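Local coordinates for protein ATPase BagA (Mycobacterium tuberculosis H37Rv, PDB 6BS3) that hydrolyses ATP as one of the two subunits of the BagAB ATPase complex, whose activity is required for resistance to nitric oxide and elevated glycerol, at residues R22-S35 with P154-T166. Residues are numbered along the deposited sequence; the frame is centred on the assembly and turned at random.
Sequences RLHLVTGKGGTGKS and PVYDAIVVDAPPT. With MG (magnesium ion), chain D; ADP (adenosine-5'-diphosphate), chain C.
Asp162 OD2 accepts a hydrogen bond from Ser35 OG at 2.7 Å, met on the syn side but 25° out of the carboxylate plane, and a second from a water that also donates to Ser35 O. This joins the P-loop (Walker A motif) to Asp162 of strand 158-162, a position consistent with the Walker B acidic residue of P-loop NTPases. Ser35 OG also binds the magnesium ion at 2.3 Å; Asp162 is second-shell, its OD1 taking a bond from one of the four metal-bound waters. With CG anti to the backbone N (chi1 171°), the carboxylate reaches across to the serine. ADP O1B completes the six ligands, while ADP O3B is gripped by Gly33 N, Lys34 N and Lys34 NZ. The lysine chain, bent at its last two torsions, passes Ala163 O with CD 3.6 Å from it, and NZ also bonds to Gly28 O from above that carbonyl plane.

Leading into the loop, strand 23-28 runs parallel to its neighbour 158-162 in the central sheet, linked by a ladder from Ile159 N to Arg22 O through Ala163 N to Val26 O. On one face Leu23 CD1 meets Val161 CG2 at 3.7 Å, and Leu25 lies alongside the same valine; helix 130-146 packs on Leu23, Ile159 and Val161 of this face. On the other, Val26 CG2 touches Val160 CG1, and helix 34-46 packs on Val26. At the far end Arg22 NH2 bonds to Tyr156 O, with Pro154 CB over one guanidinium face. Beyond the ladder, Thr27 OG1 donates to Pro164 O in the carbonyl plane, at 2.8 Å.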
ATOM      1  N   ARG A  22      11.180  21.379  14.060  1.00 45.08           N
ATOM      2  CA  ARG A  22       9.915  21.412  14.806  1.00 44.71           C
ATOM      3  C   ARG A  22       8.838  20.604  14.085  1.00 47.54           C
ATOM      4  O   ARG A  22       7.892  20.142  14.729  1.00 48.27           O
ATOM      5  CB  ARG A  22       9.408  22.859  14.950  1.00 45.62           C
ATOM      6  CG  ARG A  22      10.374  23.858  15.624  1.00 55.43           C
ATOM      7  CD  ARG A  22      10.239  24.085  17.144  1.00 65.63           C
ATOM      8  NE  ARG A  22       8.937  23.749  17.740  1.00 64.76           N
ATOM      9  CZ  ARG A  22       7.805  24.393  17.490  1.00 68.56           C
ATOM     10  NH1 ARG A  22       7.786  25.407  16.631  1.00 58.52           N
ATOM     11  NH2 ARG A  22       6.671  23.997  18.054  1.00 46.72           N
ATOM     12  N   LEU A  23       8.939  20.479  12.744  1.00 42.59           N
ATOM     13  CA  LEU A  23       7.952  19.753  11.936  1.00 41.02           C
ATOM     14  C   LEU A  23       8.572  18.592  11.192  1.00 42.89           C
ATOM     15  O   LEU A  23       9.326  18.810  10.249  1.00 41.49           O
ATOM     16  CB  LEU A  23       7.194  20.698  10.962  1.00 40.20           C
ATOM     17  CG  LEU A  23       6.254  20.029   9.932  1.00 43.18           C
ATOM     18  CD1 LEU A  23       5.112  19.278  10.617  1.00 42.48           C
ATOM     19  CD2 LEU A  23       5.759  21.036   8.891  1.00 42.82           C
ATOM     20  N   HIS A  24       8.206  17.361  11.589  1.00 39.48           N
ATOM     21  CA  HIS A  24       8.715  16.136  10.960  1.00 39.12           C
ATOM     22  C   HIS A  24       7.637  15.494  10.125  1.00 42.43           C
ATOM     23  O   HIS A  24       6.578  15.167  10.651  1.00 41.83           O
ATOM     24  CB  HIS A  24       9.243  15.123  11.998  1.00 38.81           C
ATOM     25  CG  HIS A  24      10.401  15.638  12.794  1.00 41.19           C
ATOM     26  ND1 HIS A  24      11.714  15.395  12.406  1.00 42.45           N
ATOM     27  CD2 HIS A  24      10.410  16.364  13.932  1.00 41.57           C
ATOM     28  CE1 HIS A  24      12.471  15.989  13.311  1.00 41.02           C
ATOM     29  NE2 HIS A  24      11.730  16.587  14.246  1.00 41.47           N
ATOM     30  N   LEU A  25       7.894  15.323   8.823  1.00 38.65           N
ATOM     31  CA  LEU A  25       6.902  14.698   7.956  1.00 39.08           C
ATOM     32  C   LEU A  25       7.404  13.308   7.597  1.00 43.19           C
ATOM     33  O   LEU A  25       8.521  13.172   7.105  1.00 44.28           O
ATOM     34  CB  LEU A  25       6.630  15.562   6.702  1.00 39.31           C
ATOM     35  CG  LEU A  25       6.058  16.961   6.921  1.00 43.92           C
ATOM     36  CD1 LEU A  25       6.551  17.920   5.841  1.00 44.39           C
ATOM     37  CD2 LEU A  25       4.538  16.945   6.860  1.00 46.81           C
ATOM     38  N   VAL A  26       6.612  12.278   7.903  1.00 38.82           N
ATOM     39  CA  VAL A  26       6.978  10.875   7.670  1.00 38.28           C
ATOM     40  C   VAL A  26       6.208  10.321   6.483  1.00 43.69           C
ATOM     41  O   VAL A  26       4.990  10.075   6.557  1.00 42.23           O
ATOM     42  CB  VAL A  26       6.862   9.980   8.955  1.00 40.80           C
ATOM     43  CG1 VAL A  26       7.373   8.567   8.689  1.00 39.82           C
ATOM     44  CG2 VAL A  26       7.611  10.601  10.139  1.00 39.87           C
ATOM     45  N   THR A  27       6.924  10.182   5.359  1.00 41.55           N
ATOM     46  CA  THR A  27       6.354   9.642   4.134  1.00 41.10           C
ATOM     47  C   THR A  27       6.973   8.253   3.843  1.00 45.35           C
ATOM     48  O   THR A  27       7.713   7.712   4.673  1.00 46.08           O
ATOM     49  CB  THR A  27       6.403  10.656   2.976  1.00 42.43           C
ATOM     50  OG1 THR A  27       5.588  10.157   1.912  1.00 39.62           O
ATOM     51  CG2 THR A  27       7.808  10.922   2.469  1.00 34.42           C
ATOM     52  N   GLY A  28       6.592   7.676   2.715  1.00 40.72           N
ATOM     53  CA  GLY A  28       7.013   6.353   2.278  1.00 40.48           C
ATOM     54  C   GLY A  28       5.882   5.652   1.543  1.00 44.77           C
ATOM     55  O   GLY A  28       4.726   6.066   1.643  1.00 43.71           O
ATOM     56  N   LYS A  29       6.194   4.600   0.782  1.00 42.62           N
ATOM     57  CA  LYS A  29       5.176   3.853   0.046  1.00 41.80           C
ATOM     58  C   LYS A  29       4.192   3.182   1.046  1.00 45.74           C
ATOM     59  O   LYS A  29       4.569   2.939   2.187  1.00 44.83           O
ATOM     60  CB  LYS A  29       5.871   2.826  -0.857  1.00 42.32           C
ATOM     61  CG  LYS A  29       4.934   2.035  -1.754  1.00 40.05           C
ATOM     62  CD  LYS A  29       5.657   1.359  -2.931  1.00 45.72           C
ATOM     63  CE  LYS A  29       4.808   0.261  -3.528  1.00 48.67           C
ATOM     64  NZ  LYS A  29       3.554   0.782  -4.094  1.00 57.96           N
ATOM     65  N   GLY A  30       2.954   2.913   0.624  1.00 42.61           N
ATOM     66  CA  GLY A  30       1.986   2.220   1.471  1.00 41.79           C
ATOM     67  C   GLY A  30       2.545   0.884   1.942  1.00 46.28           C
ATOM     68  O   GLY A  30       3.230   0.190   1.176  1.00 45.43           O
ATOM     69  N   GLY A  31       2.306   0.559   3.216  1.00 42.83           N
ATOM     70  CA  GLY A  31       2.763  -0.678   3.849  1.00 41.94           C
ATOM     71  C   GLY A  31       4.228  -0.722   4.255  1.00 45.83           C
ATOM     72  O   GLY A  31       4.698  -1.775   4.676  1.00 46.31           O
ATOM     73  N   THR A  32       4.979   0.396   4.143  1.00 41.37           N
ATOM     74  CA  THR A  32       6.403   0.395   4.535  1.00 40.51           C
ATOM     75  C   THR A  32       6.622   0.670   6.027  1.00 45.30           C
ATOM     76  O   THR A  32       7.667   0.310   6.562  1.00 46.30           O
ATOM     77  CB  THR A  32       7.243   1.316   3.657  1.00 39.65           C
ATOM     78  OG1 THR A  32       6.725   2.645   3.735  1.00 42.97           O
ATOM     79  CG2 THR A  32       7.309   0.839   2.193  1.00 36.44           C
ATOM     80  N   GLY A  33       5.646   1.283   6.693  1.00 42.27           N
ATOM     81  CA  GLY A  33       5.737   1.551   8.125  1.00 41.01           C
ATOM     82  C   GLY A  33       5.655   2.992   8.570  1.00 44.26           C
ATOM     83  O   GLY A  33       6.085   3.285   9.684  1.00 46.44           O
ATOM     84  N   LYS A  34       5.087   3.899   7.745  1.00 38.84           N
ATOM     85  CA  LYS A  34       4.935   5.330   8.080  1.00 38.14           C
ATOM     86  C   LYS A  34       4.263   5.555   9.435  1.00 42.43           C
ATOM     87  O   LYS A  34       4.799   6.304  10.253  1.00 42.63           O
ATOM     88  CB  LYS A  34       4.098   6.073   7.022  1.00 39.62           C
ATOM     89  CG  LYS A  34       4.753   6.289   5.669  1.00 38.13           C
ATOM     90  CD  LYS A  34       3.794   7.059   4.731  1.00 35.27           C
ATOM     91  CE  LYS A  34       2.539   6.286   4.372  1.00 38.76           C
ATOM     92  NZ  LYS A  34       2.847   4.969   3.745  1.00 40.13           N
ATOM     93  N   SER A  35       3.079   4.936   9.657  1.00 38.17           N
ATOM     94  CA  SER A  35       2.311   5.074  10.896  1.00 38.11           C
ATOM     95  C   SER A  35       3.059   4.589  12.115  1.00 41.98           C
ATOM     96  O   SER A  35       3.096   5.299  13.111  1.00 41.79           O
ATOM     97  CB  SER A  35       0.951   4.379  10.792  1.00 39.90           C
ATOM     98  OG  SER A  35       0.147   4.953   9.773  1.00 42.19           O
ATOM     99  N   PRO A 154       6.671  27.692  22.675  1.00 54.93           N
ATOM    100  CA  PRO A 154       5.876  26.707  21.901  1.00 52.42           C
ATOM    101  C   PRO A 154       5.147  25.683  22.765  1.00 55.24           C
ATOM    102  O   PRO A 154       5.729  25.141  23.701  1.00 55.32           O
ATOM    103  CB  PRO A 154       6.916  26.024  21.010  1.00 53.83           C
ATOM    104  CG  PRO A 154       8.075  26.962  20.973  1.00 59.37           C
ATOM    105  CD  PRO A 154       8.102  27.616  22.318  1.00 55.54           C
ATOM    106  N   VAL A 155       3.862  25.429  22.454  1.00 51.19           N
ATOM    107  CA  VAL A 155       3.025  24.425  23.134  1.00 50.10           C
ATOM    108  C   VAL A 155       3.687  23.041  22.942  1.00 51.90           C
ATOM    109  O   VAL A 155       3.880  22.306  23.906  1.00 51.40           O
ATOM    110  CB  VAL A 155       1.559  24.464  22.598  1.00 53.63           C
ATOM    111  CG1 VAL A 155       0.765  23.219  23.005  1.00 53.30           C
ATOM    112  CG2 VAL A 155       0.846  25.735  23.055  1.00 52.98           C
ATOM    113  N   TYR A 156       4.107  22.734  21.698  1.00 46.65           N
ATOM    114  CA  TYR A 156       4.785  21.468  21.394  1.00 43.84           C
ATOM    115  C   TYR A 156       6.270  21.659  21.119  1.00 47.02           C
ATOM    116  O   TYR A 156       6.666  22.649  20.505  1.00 47.15           O
ATOM    117  CB  TYR A 156       4.089  20.755  20.223  1.00 41.95           C
ATOM    118  CG  TYR A 156       2.681  20.313  20.561  1.00 41.81           C
ATOM    119  CD1 TYR A 156       2.452  19.279  21.466  1.00 42.97           C
ATOM    120  CD2 TYR A 156       1.573  20.951  20.006  1.00 42.06           C
ATOM    121  CE1 TYR A 156       1.157  18.889  21.810  1.00 40.93           C
ATOM    122  CE2 TYR A 156       0.275  20.567  20.342  1.00 43.07           C
ATOM    123  CZ  TYR A 156       0.071  19.532  21.248  1.00 46.15           C
ATOM    124  OH  TYR A 156      -1.205  19.121  21.598  1.00 43.55           O
ATOM    125  N   ASP A 157       7.084  20.718  21.577  1.00 43.36           N
ATOM    126  CA  ASP A 157       8.524  20.696  21.299  1.00 43.75           C
ATOM    127  C   ASP A 157       8.767  20.262  19.861  1.00 48.08           C
ATOM    128  O   ASP A 157       9.733  20.702  19.250  1.00 47.94           O
ATOM    129  CB  ASP A 157       9.255  19.764  22.265  1.00 45.76           C
ATOM    130  CG  ASP A 157       9.213  20.335  23.655  1.00 54.40           C
ATOM    131  OD1 ASP A 157       9.962  21.298  23.917  1.00 57.20           O
ATOM    132  OD2 ASP A 157       8.388  19.865  24.462  1.00 55.20           O
ATOM    133  N   ALA A 158       7.879  19.410  19.325  1.00 44.69           N
ATOM    134  CA  ALA A 158       7.925  18.912  17.946  1.00 44.90           C
ATOM    135  C   ALA A 158       6.557  18.413  17.526  1.00 46.96           C
ATOM    136  O   ALA A 158       5.725  18.068  18.368  1.00 47.89           O
ATOM    137  CB  ALA A 158       8.957  17.782  17.801  1.00 45.68           C
ATOM    138  N   ILE A 159       6.336  18.380  16.214  1.00 41.69           N
ATOM    139  CA  ILE A 159       5.137  17.861  15.557  1.00 40.18           C
ATOM    140  C   ILE A 159       5.615  16.767  14.605  1.00 41.05           C
ATOM    141  O   ILE A 159       6.522  16.993  13.797  1.00 38.83           O
ATOM    142  CB  ILE A 159       4.347  18.963  14.775  1.00 43.44           C
ATOM    143  CG1 ILE A 159       4.087  20.251  15.634  1.00 43.78           C
ATOM    144  CG2 ILE A 159       3.051  18.409  14.141  1.00 44.44           C
ATOM    145  CD1 ILE A 159       3.201  20.163  16.789  1.00 49.47           C
ATOM    146  N   VAL A 160       5.016  15.584  14.713  1.00 38.54           N
ATOM    147  CA  VAL A 160       5.341  14.464  13.829  1.00 38.76           C
ATOM    148  C   VAL A 160       4.085  14.156  13.018  1.00 44.04           C
ATOM    149  O   VAL A 160       3.020  13.905  13.583  1.00 43.07           O
ATOM    150  CB  VAL A 160       5.937  13.216  14.551  1.00 41.93           C
ATOM    151  CG1 VAL A 160       6.309  12.124  13.538  1.00 40.97           C
ATOM    152  CG2 VAL A 160       7.158  13.598  15.419  1.00 41.20           C
ATOM    153  N   VAL A 161       4.197  14.266  11.699  1.00 40.49           N
ATOM    154  CA  VAL A 161       3.081  13.992  10.815  1.00 39.15           C
ATOM    155  C   VAL A 161       3.276  12.631  10.146  1.00 44.23           C
ATOM    156  O   VAL A 161       4.318  12.383   9.521  1.00 42.56           O
ATOM    157  CB  VAL A 161       2.811  15.148   9.796  1.00 41.04           C
ATOM    158  CG1 VAL A 161       1.581  14.869   8.935  1.00 40.51           C
ATOM    159  CG2 VAL A 161       2.655  16.485  10.514  1.00 40.19           C
ATOM    160  N   ASP A 162       2.276  11.727  10.339  1.00 41.14           N
ATOM    161  CA  ASP A 162       2.129  10.451   9.651  1.00 40.16           C
ATOM    162  C   ASP A 162       1.484  10.986   8.345  1.00 44.16           C
ATOM    163  O   ASP A 162       0.289  11.276   8.284  1.00 42.52           O
ATOM    164  CB  ASP A 162       1.214   9.527  10.462  1.00 41.59           C
ATOM    165  CG  ASP A 162       0.753   8.223   9.835  1.00 47.44           C
ATOM    166  OD1 ASP A 162       1.183   7.912   8.705  1.00 52.73           O
ATOM    167  OD2 ASP A 162      -0.053   7.527  10.464  1.00 48.32           O
ATOM    168  N   ALA A 163       2.344  11.282   7.368  1.00 41.28           N
ATOM    169  CA  ALA A 163       2.005  11.985   6.131  1.00 40.33           C
ATOM    170  C   ALA A 163       1.446  11.103   4.989  1.00 43.93           C
ATOM    171  O   ALA A 163       1.604   9.883   5.033  1.00 43.41           O
ATOM    172  CB  ALA A 163       3.242  12.757   5.655  1.00 40.20           C
ATOM    173  N   PRO A 164       0.857  11.696   3.920  1.00 41.08           N
ATOM    174  CA  PRO A 164       0.455  10.890   2.765  1.00 41.10           C
ATOM    175  C   PRO A 164       1.650  10.096   2.150  1.00 45.06           C
ATOM    176  O   PRO A 164       2.821  10.428   2.404  1.00 43.52           O
ATOM    177  CB  PRO A 164      -0.101  11.948   1.796  1.00 42.34           C
ATOM    178  CG  PRO A 164      -0.526  13.067   2.651  1.00 46.10           C
ATOM    179  CD  PRO A 164       0.578  13.125   3.660  1.00 42.79           C
ATOM    180  N   PRO A 165       1.392   9.025   1.358  1.00 41.04           N
ATOM    181  CA  PRO A 165       2.512   8.227   0.821  1.00 41.73           C
ATOM    182  C   PRO A 165       3.409   8.945  -0.198  1.00 46.12           C
ATOM    183  O   PRO A 165       3.122  10.071  -0.606  1.00 44.81           O
ATOM    184  CB  PRO A 165       1.799   6.996   0.217  1.00 43.40           C
ATOM    185  CG  PRO A 165       0.453   7.484  -0.139  1.00 44.82           C
ATOM    186  CD  PRO A 165       0.090   8.447   0.957  1.00 40.51           C
ATOM    187  N   THR A 166       4.487   8.266  -0.635  1.00 45.24           N
ATOM    188  CA  THR A 166       5.488   8.800  -1.587  1.00 45.55           C
ATOM    189  C   THR A 166       4.904   9.304  -2.919  1.00 50.26           C
ATOM    190  O   THR A 166       5.439  10.268  -3.482  1.00 50.37           O
ATOM    191  CB  THR A 166       6.637   7.801  -1.841  1.00 49.18           C
ATOM    192  OG1 THR A 166       6.111   6.586  -2.361  1.00 51.83           O
ATOM    193  CG2 THR A 166       7.430   7.492  -0.577  1.00 46.91           C
TER
HETATM  194 MG    MG D 402      -0.610   4.173   7.764  1.00 36.74          MG
HETATM  195  PB  ADP C 401       2.142   2.439   6.433  1.00 42.91           P
HETATM  196  O1B ADP C 401       1.485   3.473   7.372  1.00 43.66           O
HETATM  197  O2B ADP C 401       1.059   1.823   5.516  1.00 49.22           O
HETATM  198  O3B ADP C 401       3.307   2.975   5.645  1.00 41.74           O
HETATM  199  PA  ADP C 401       2.270   0.621   8.777  1.00 43.89           P
HETATM  200  O1A ADP C 401       0.743   0.503   8.922  1.00 45.13           O
HETATM  201  O2A ADP C 401       2.864   1.427   9.869  1.00 43.04           O
HETATM  202  O3A ADP C 401       2.628   1.236   7.353  1.00 42.93           O
HETATM  203  O5' ADP C 401       2.953  -0.794   8.560  1.00 45.43           O
HETATM  204  C5' ADP C 401       2.532  -1.828   7.641  1.00 44.12           C
HETATM  205  C4' ADP C 401       2.495  -3.135   8.400  1.00 45.72           C
HETATM  206  O4' ADP C 401       3.835  -3.492   8.798  1.00 46.42           O
HETATM  207  C3' ADP C 401       1.661  -3.150   9.683  1.00 49.81           C
HETATM  208  O3' ADP C 401       1.017  -4.408   9.821  1.00 53.27           O
HETATM  209  C2' ADP C 401       2.708  -2.911  10.780  1.00 47.49           C
HETATM  210  O2' ADP C 401       2.324  -3.394  12.064  1.00 47.19           O
HETATM  211  C1' ADP C 401       3.912  -3.652  10.203  1.00 45.50           C
HETATM  212  N9  ADP C 401       5.218  -3.167  10.651  1.00 47.04           N
HETATM  213  C8  ADP C 401       5.711  -1.891  10.552  1.00 48.39           C
HETATM  214  N7  ADP C 401       6.948  -1.761  10.969  1.00 48.19           N
HETATM  215  C5  ADP C 401       7.293  -3.042  11.378  1.00 47.04           C
HETATM  216  C6  ADP C 401       8.490  -3.588  11.896  1.00 44.98           C
HETATM  217  N6  ADP C 401       9.589  -2.874  12.144  1.00 43.84           N
HETATM  218  N1  ADP C 401       8.516  -4.917  12.153  1.00 46.36           N
HETATM  219  C2  ADP C 401       7.416  -5.643  11.920  1.00 46.22           C
HETATM  220  N3  ADP C 401       6.229  -5.236  11.457  1.00 49.12           N
HETATM  221  C4  ADP C 401       6.235  -3.917  11.190  1.00 47.61           C
HETATM  222  O   HOH W   1       0.946   7.458  13.222  1.00 51.22           O
HETATM  223  O   HOH W   2      -0.140   5.995   7.191  1.00 44.85           O
HETATM  224  O   HOH W   3      -2.540   4.911   8.198  1.00 52.95           O
HETATM  225  O   HOH W   4      -0.938   3.495   5.505  1.00 61.85           O
HETATM  226  O   HOH W   5      -1.056   2.488   8.926  1.00 44.02           O